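Local atomic coordinates of lipoteichoic acid primase (Listeria monocytogenes, PDB entry 4UOP), a protein that is a sulfatase-family protein, seen here as its extracellular catalytic domain, an alpha/beta fold holding a magnesium ion. Residues 87-92 with 272-277; 83-88 with 259-264; 319-324 with 346-351. One frame throughout, in Å; residues are numbered along the deposited sequence.

Contact 1 (87-92 with 272-277); sequences DGLQNE and GIWDDS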
# COMPACT_ATOMS: atom_id res chain seq x y z
N ASP B 87 -20.33 -25.09 8.67
CA ASP B 87 -20.21 -26.53 8.43
C ASP B 87 -21.55 -27.12 8.01
O ASP B 87 -21.60 -27.92 7.09
CB ASP B 87 -19.67 -27.25 9.66
CG ASP B 87 -18.33 -26.70 10.15
OD1 ASP B 87 -17.64 -25.94 9.40
OD2 ASP B 87 -17.95 -27.02 11.29
N GLY B 88 -22.63 -26.71 8.68
CA GLY B 88 -23.99 -27.16 8.37
C GLY B 88 -24.46 -26.71 7.00
O GLY B 88 -25.19 -27.44 6.33
N LEU B 89 -24.04 -25.53 6.56
CA LEU B 89 -24.42 -25.03 5.22
C LEU B 89 -23.85 -25.84 4.06
O LEU B 89 -24.39 -25.79 2.96
CB LEU B 89 -23.98 -23.58 5.03
CG LEU B 89 -24.75 -22.51 5.78
CD1 LEU B 89 -24.02 -21.19 5.61
CD2 LEU B 89 -26.18 -22.42 5.30
N GLN B 90 -22.75 -26.56 4.29
CA GLN B 90 -22.12 -27.36 3.23
C GLN B 90 -23.07 -28.35 2.57
O GLN B 90 -22.96 -28.59 1.37
CB GLN B 90 -20.88 -28.08 3.75
CG GLN B 90 -19.72 -27.14 3.99
CD GLN B 90 -18.42 -27.82 4.40
OE1 GLN B 90 -17.52 -27.16 4.90
NE2 GLN B 90 -18.30 -29.11 4.16
N ASN B 91 -24.02 -28.90 3.33
CA ASN B 91 -25.01 -29.84 2.79
C ASN B 91 -26.10 -29.21 1.96
O ASN B 91 -26.79 -29.91 1.23
CB ASN B 91 -25.68 -30.62 3.93
CG ASN B 91 -24.77 -31.66 4.54
OD1 ASN B 91 -23.87 -32.19 3.87
ND2 ASN B 91 -24.99 -31.97 5.82
N GLU B 92 -26.30 -27.90 2.09
CA GLU B 92 -27.43 -27.24 1.43
C GLU B 92 -27.05 -26.03 0.57
O GLU B 92 -27.92 -25.28 0.16
CB GLU B 92 -28.49 -26.85 2.46
CG GLU B 92 -28.02 -25.87 3.52
CD GLU B 92 -29.13 -25.47 4.49
OE1 GLU B 92 -30.07 -24.76 4.08
OE2 GLU B 92 -29.05 -25.84 5.67
N GLY B 272 -39.65 -16.76 6.07
CA GLY B 272 -39.89 -16.99 4.64
C GLY B 272 -38.90 -16.30 3.69
O GLY B 272 -38.88 -16.58 2.49
N ILE B 273 -38.08 -15.41 4.22
CA ILE B 273 -37.12 -14.67 3.38
C ILE B 273 -36.10 -15.63 2.74
O ILE B 273 -35.74 -15.47 1.58
CB ILE B 273 -36.44 -13.54 4.16
CG1 ILE B 273 -37.46 -12.45 4.48
CG2 ILE B 273 -35.30 -12.92 3.37
CD1 ILE B 273 -37.01 -11.51 5.58
N TRP B 274 -35.66 -16.63 3.50
CA TRP B 274 -34.63 -17.58 3.02
C TRP B 274 -35.06 -18.26 1.73
O TRP B 274 -34.27 -18.41 0.79
CB TRP B 274 -34.37 -18.61 4.09
CG TRP B 274 -33.30 -19.61 3.80
CD1 TRP B 274 -33.48 -20.92 3.43
CD2 TRP B 274 -31.89 -19.42 3.91
NE1 TRP B 274 -32.26 -21.55 3.31
CE2 TRP B 274 -31.27 -20.64 3.56
CE3 TRP B 274 -31.08 -18.32 4.24
CZ2 TRP B 274 -29.88 -20.80 3.57
CZ3 TRP B 274 -29.70 -18.48 4.24
CH2 TRP B 274 -29.11 -19.71 3.91
N ASP B 275 -36.33 -18.66 1.69
CA ASP B 275 -36.88 -19.39 0.55
C ASP B 275 -37.19 -18.48 -0.61
O ASP B 275 -37.59 -18.97 -1.67
CB ASP B 275 -38.15 -20.14 0.96
CG ASP B 275 -37.88 -21.23 1.99
OD1 ASP B 275 -36.82 -21.88 1.92
OD2 ASP B 275 -38.73 -21.45 2.88
N ASP B 276 -37.00 -17.17 -0.44
CA ASP B 276 -37.23 -16.20 -1.49
C ASP B 276 -36.01 -15.33 -1.79
O ASP B 276 -36.15 -14.24 -2.36
CB ASP B 276 -38.41 -15.29 -1.09
CG ASP B 276 -39.70 -15.61 -1.84
OD1 ASP B 276 -39.79 -16.68 -2.51
OD2 ASP B 276 -40.64 -14.77 -1.77
N SER B 277 -34.81 -15.82 -1.45
CA SER B 277 -33.59 -15.02 -1.55
C SER B 277 -32.38 -15.83 -1.97
O SER B 277 -32.22 -16.98 -1.56
CB SER B 277 -33.25 -14.37 -0.19
OG SER B 277 -34.29 -13.54 0.25
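Trp274 makes every touch between 272-277 and 87-92, reaching Leu89 and Glu92; side chains span the distance, the CA atoms of Trp274 and Glu92 being 12.2 Å apart. Gly272 ends the helix with positive phi, and a short 3-10 turn follows at Trp274. There the indole swings out with CG anti to the backbone N (chi1 -177°). Its far corner, CH2, lies 4.2 Å from Leu89 CD2, a modest apolar touch. The carboxylate of Glu92 stands almost perpendicular to the indole plane (89°), with OE1 4.0 Å from Trp274 NE1, too long to be a hydrogen bond. Lys269 makes a cation-pi contact with the same ring and a long, weak ion pair with Glu92, so the acid and the aromatic share one positive neighbour. His322 of strand 319-322 also stacks on Trp274. Further on, Asp276 N donates to Ile273 O, and Ser277 OG, 2.8 Å from Ile273 O, donates from the opposite face of that carbonyl plane; two donors thus brace the turn. This is the helix-to-strand turn of a beta-alpha-beta unit, leading from helix 246-271 into strand 277-283 of the central mixed sheet, as expected of a sulfatase-like alpha/beta fold.

Contact 2 (83-88 with 259-264); sequences TPTLDG and KQLGEF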
# COMPACT_ATOMS: atom_id res chain seq x y z
N THR B 83 -16.94 -23.35 13.67
CA THR B 83 -17.91 -22.77 12.75
C THR B 83 -19.02 -23.76 12.38
O THR B 83 -19.17 -24.09 11.21
CB THR B 83 -17.24 -22.28 11.44
OG1 THR B 83 -16.61 -23.37 10.78
CG2 THR B 83 -16.20 -21.20 11.71
N PRO B 84 -19.81 -24.20 13.36
CA PRO B 84 -20.90 -25.14 13.05
C PRO B 84 -21.95 -24.60 12.05
O PRO B 84 -22.48 -25.39 11.29
CB PRO B 84 -21.53 -25.44 14.42
CG PRO B 84 -21.16 -24.27 15.27
CD PRO B 84 -19.83 -23.80 14.78
N THR B 85 -22.23 -23.30 12.05
CA THR B 85 -23.17 -22.73 11.05
C THR B 85 -22.64 -22.97 9.65
O THR B 85 -23.37 -23.47 8.79
CB THR B 85 -23.43 -21.22 11.27
OG1 THR B 85 -24.03 -21.03 12.55
CG2 THR B 85 -24.38 -20.63 10.21
N LEU B 86 -21.39 -22.62 9.40
CA LEU B 86 -20.81 -22.79 8.05
C LEU B 86 -20.70 -24.26 7.70
O LEU B 86 -20.96 -24.65 6.58
CB LEU B 86 -19.43 -22.12 7.93
CG LEU B 86 -19.37 -20.59 8.09
CD1 LEU B 86 -17.97 -20.08 7.75
CD2 LEU B 86 -20.43 -19.90 7.25
N ASP B 87 -20.33 -25.09 8.67
CA ASP B 87 -20.21 -26.53 8.43
C ASP B 87 -21.55 -27.12 8.01
O ASP B 87 -21.60 -27.92 7.09
CB ASP B 87 -19.67 -27.25 9.66
CG ASP B 87 -18.33 -26.70 10.15
OD1 ASP B 87 -17.64 -25.94 9.40
OD2 ASP B 87 -17.95 -27.02 11.29
N GLY B 88 -22.63 -26.71 8.68
CA GLY B 88 -23.99 -27.16 8.37
C GLY B 88 -24.46 -26.71 7.00
O GLY B 88 -25.19 -27.44 6.33
N LYS B 259 -21.94 -18.15 15.32
CA LYS B 259 -23.18 -18.34 16.08
C LYS B 259 -24.25 -17.31 15.71
O LYS B 259 -25.41 -17.65 15.48
CB LYS B 259 -22.90 -18.26 17.57
CG LYS B 259 -24.12 -18.47 18.45
CD LYS B 259 -23.68 -18.64 19.89
CE LYS B 259 -24.84 -18.81 20.85
NZ LYS B 259 -25.14 -17.52 21.51
N GLN B 260 -23.86 -16.04 15.67
CA GLN B 260 -24.80 -14.96 15.39
C GLN B 260 -25.28 -15.04 13.95
O GLN B 260 -26.45 -14.79 13.68
CB GLN B 260 -24.19 -13.59 15.69
CG GLN B 260 -23.90 -13.37 17.19
CD GLN B 260 -25.10 -13.65 18.08
OE1 GLN B 260 -26.24 -13.34 17.72
NE2 GLN B 260 -24.85 -14.21 19.26
N LEU B 261 -24.40 -15.44 13.05
CA LEU B 261 -24.81 -15.70 11.66
C LEU B 261 -25.89 -16.79 11.58
O LEU B 261 -26.89 -16.64 10.89
CB LEU B 261 -23.62 -16.09 10.81
CG LEU B 261 -23.92 -16.33 9.32
CD1 LEU B 261 -24.37 -15.04 8.64
CD2 LEU B 261 -22.71 -16.92 8.63
N GLY B 262 -25.71 -17.86 12.35
CA GLY B 262 -26.69 -18.94 12.42
C GLY B 262 -28.07 -18.48 12.91
O GLY B 262 -29.10 -18.92 12.41
N GLU B 263 -28.08 -17.61 13.91
CA GLU B 263 -29.34 -17.05 14.40
C GLU B 263 -30.04 -16.16 13.36
O GLU B 263 -31.27 -16.17 13.26
CB GLU B 263 -29.12 -16.31 15.72
CG GLU B 263 -28.77 -17.28 16.85
CD GLU B 263 -28.42 -16.60 18.16
OE1 GLU B 263 -28.81 -15.44 18.38
OE2 GLU B 263 -27.74 -17.25 18.99
N PHE B 264 -29.25 -15.40 12.61
CA PHE B 264 -29.77 -14.57 11.53
C PHE B 264 -30.39 -15.46 10.45
O PHE B 264 -31.51 -15.19 9.99
CB PHE B 264 -28.65 -13.69 10.98
CG PHE B 264 -29.03 -12.83 9.82
CD1 PHE B 264 -30.05 -11.89 9.93
CD2 PHE B 264 -28.31 -12.89 8.65
CE1 PHE B 264 -30.38 -11.08 8.85
CE2 PHE B 264 -28.63 -12.07 7.58
CZ PHE B 264 -29.67 -11.17 7.68
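The flat group that Thr85 meets across this contact is a peptide, the one joining Leu261 to Gly262; neither segment brings an aromatic ring into the contact. Thr85 CG2 sits above the plane of that peptide, 3.7 Å from Gly262 N. The hydroxyl comes in beside the methyl, more obliquely, with OG1 3.4 Å from Gly262 CA. Phe264, on helix 246-271, takes no part here and stacks instead with Tyr197 of helix 193-209.

With chi1 of -62°, Thr85 carries OG1 beside its own backbone N and sends CG2 the other way round, so both branches straddle the glycine. Because Gly262 has no side chain, the backbones come close here: the CA atoms of Thr85 and Gly262 are 5.4 Å apart. The local axes approach to 9.0 Å at 53°. The hydroxyl finds its polar partner about one turn before Gly262, donating to the carbonyl O of Asp258, while the carboxylate of that aspartate accepts from Leu86 N. One residue of the long helix therefore grips the first turn of the short one twice.

Beside this polar grip runs an apolar one. Leu86 and Leu261 meet at about a right angle, CD2 to CD2 at 4.0 Å, and Leu261 CD2 also lies 4.4 Å from Thr85 CG2.

A glycine at the point of closest approach, letting two helices pack closely, is a familiar helix-helix arrangement; here, with the Leu86-Leu261 pair beside it, it joins helix 84-89 to helix 246-271 within the helical layer on one side of the central sheet.

Contact 3 (319-324 with 346-351); sequences FFLHYP and MNLLGI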
# COMPACT_ATOMS: atom_id res chain seq x y z
N PHE B 319 -16.65 -19.36 1.15
CA PHE B 319 -17.62 -18.90 0.18
C PHE B 319 -18.77 -19.89 0.12
O PHE B 319 -18.56 -21.08 -0.14
CB PHE B 319 -16.99 -18.75 -1.20
CG PHE B 319 -17.96 -18.31 -2.26
CD1 PHE B 319 -18.30 -16.98 -2.40
CD2 PHE B 319 -18.58 -19.24 -3.09
CE1 PHE B 319 -19.21 -16.57 -3.37
CE2 PHE B 319 -19.49 -18.84 -4.04
CZ PHE B 319 -19.81 -17.51 -4.19
N PHE B 320 -19.98 -19.40 0.38
CA PHE B 320 -21.19 -20.22 0.39
C PHE B 320 -22.27 -19.49 -0.37
O PHE B 320 -22.46 -18.27 -0.20
CB PHE B 320 -21.66 -20.48 1.83
CG PHE B 320 -20.72 -21.32 2.63
CD1 PHE B 320 -19.60 -20.77 3.21
CD2 PHE B 320 -20.96 -22.68 2.81
CE1 PHE B 320 -18.71 -21.56 3.94
CE2 PHE B 320 -20.10 -23.47 3.55
CZ PHE B 320 -18.96 -22.92 4.09
N LEU B 321 -22.99 -20.22 -1.20
CA LEU B 321 -24.07 -19.66 -1.98
C LEU B 321 -25.31 -20.52 -1.87
O LEU B 321 -25.27 -21.74 -2.08
CB LEU B 321 -23.66 -19.51 -3.44
CG LEU B 321 -24.77 -18.84 -4.27
CD1 LEU B 321 -24.28 -17.62 -5.04
CD2 LEU B 321 -25.38 -19.86 -5.20
N HIS B 322 -26.41 -19.86 -1.53
CA HIS B 322 -27.73 -20.49 -1.44
C HIS B 322 -28.65 -19.81 -2.44
O HIS B 322 -28.59 -18.59 -2.62
CB HIS B 322 -28.28 -20.34 -0.03
CG HIS B 322 -29.78 -20.31 0.06
ND1 HIS B 322 -30.54 -21.46 0.14
CD2 HIS B 322 -30.66 -19.28 0.08
CE1 HIS B 322 -31.82 -21.14 0.18
NE2 HIS B 322 -31.92 -19.82 0.15
N TYR B 323 -29.51 -20.59 -3.09
CA TYR B 323 -30.67 -20.01 -3.77
C TYR B 323 -31.83 -20.97 -3.69
O TYR B 323 -31.63 -22.19 -3.61
CB TYR B 323 -30.34 -19.59 -5.21
CG TYR B 323 -30.00 -20.71 -6.17
CD1 TYR B 323 -30.99 -21.40 -6.87
CD2 TYR B 323 -28.67 -21.04 -6.42
CE1 TYR B 323 -30.66 -22.41 -7.77
CE2 TYR B 323 -28.33 -22.05 -7.31
CZ TYR B 323 -29.32 -22.73 -7.99
OH TYR B 323 -28.96 -23.73 -8.86
N PRO B 324 -33.06 -20.43 -3.69
CA PRO B 324 -34.23 -21.30 -3.53
C PRO B 324 -34.37 -22.35 -4.64
O PRO B 324 -34.21 -22.03 -5.82
CB PRO B 324 -35.41 -20.33 -3.56
CG PRO B 324 -34.82 -18.98 -3.28
CD PRO B 324 -33.45 -19.02 -3.89
N MET B 346 -25.30 -12.09 -10.81
CA MET B 346 -26.15 -11.53 -11.85
C MET B 346 -26.70 -12.65 -12.74
O MET B 346 -27.87 -12.61 -13.14
CB MET B 346 -25.40 -10.50 -12.70
CG MET B 346 -24.95 -9.24 -11.96
SD MET B 346 -26.25 -8.33 -11.08
CE MET B 346 -26.20 -9.13 -9.47
N ASN B 347 -25.89 -13.66 -13.03
CA ASN B 347 -26.38 -14.81 -13.79
C ASN B 347 -27.53 -15.53 -13.07
O ASN B 347 -28.57 -15.83 -13.67
CB ASN B 347 -25.23 -15.77 -14.12
CG ASN B 347 -25.71 -17.02 -14.83
OD1 ASN B 347 -26.12 -16.97 -16.00
ND2 ASN B 347 -25.69 -18.14 -14.14
N LEU B 348 -27.36 -15.82 -11.78
CA LEU B 348 -28.42 -16.48 -11.03
C LEU B 348 -29.72 -15.66 -11.01
O LEU B 348 -30.83 -16.22 -11.08
CB LEU B 348 -27.96 -16.76 -9.59
CG LEU B 348 -26.86 -17.80 -9.46
CD1 LEU B 348 -26.33 -17.83 -8.03
CD2 LEU B 348 -27.39 -19.18 -9.83
N LEU B 349 -29.58 -14.34 -10.89
CA LEU B 349 -30.73 -13.45 -10.82
C LEU B 349 -31.36 -13.18 -12.20
O LEU B 349 -32.36 -12.50 -12.29
CB LEU B 349 -30.34 -12.14 -10.16
CG LEU B 349 -29.98 -12.23 -8.66
CD1 LEU B 349 -29.50 -10.88 -8.15
CD2 LEU B 349 -31.14 -12.73 -7.83
N GLY B 350 -30.75 -13.72 -13.26
CA GLY B 350 -31.26 -13.56 -14.63
C GLY B 350 -31.12 -12.16 -15.16
O GLY B 350 -31.98 -11.68 -15.89
N ILE B 351 -30.05 -11.48 -14.76
CA ILE B 351 -29.84 -10.11 -15.15
C ILE B 351 -28.69 -10.04 -16.15
O ILE B 351 -27.60 -10.53 -15.90
CB ILE B 351 -29.58 -9.22 -13.92
CG1 ILE B 351 -30.87 -9.10 -13.11
CG2 ILE B 351 -29.06 -7.85 -14.34
CD1 ILE B 351 -30.72 -8.46 -11.75
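Leu348 sets its CG anti to the carbonyl carbon (chi1 -68°) and, continuing extended, pushes both methyls from helix 341-348 at strand 319-322. Tyr323 answers with CG held between its backbone N and carbonyl carbon (chi1 65°), which turns the phenol to lie alongside Leu321. Leu321 directs its CB toward the helix, but its second torsion, 126°, falls well away from the usual staggered values. In that setting its two methyls share one neighbour: CD1 and CD2 of Leu321 are each 3.6 Å from Leu348 CD1, the two leucines meeting tip to tip.

The other branch of Leu348 goes to the tyrosine. Its CD2 stands 3.9 Å from Tyr323 CE2 and 4.1 Å from Tyr323 CD2, the two side chains crossing at about a right angle. Leu321 CD2 itself lies at the edge of the phenol ring, in its plane, so leucine and tyrosine of the strand form one surface against which Leu348 is pressed. Tyr51 touches the tyrosine as well, and Val280 of strand 277-283 lies against Leu321.

Just beyond Leu348 the helix closes in a Schellman motif: Ile351 N bonds to Met346 O at 2.9 Å and Gly350 N to Asn347 O at 3.1 Å, with Gly350 taking the positive phi. The strand is held on both sides by backbone hydrogen bonds, Leu321 with Met94 of strand 94-100 and Phe320 with Phe281 of strand 277-283. A helix thus packs on a face of the mixed sheet, as in alpha/beta folds of the sulfatase type.

All three touching residues are buried and no hydrogen bond crosses between the segments, so the join rests on the burial of apolar groups and the van der Waals fit of methyls against methyls and ring.

Overall arrangement
Coming from the N terminus, the chain reaches helix 84-89, the earliest partner here, which both contact 1 and contact 2 use. Contact 2 closes a loop of some 170 residues when helix 246-271 returns to it; contact 1 closes a little later, at the turn after that helix. Because the earlier end of 83-92 takes the earlier partner, the two loops cross rather than nest. Contact 3 follows in series, closing a loop of 21 residues between 319-324 and 346-351. Strand 319-322 is the bridge: His322 NE2 bonds to Trp274 O of contact 1, and Phe320 packs against Leu86 and Leu89, while Leu321 serves contact 3.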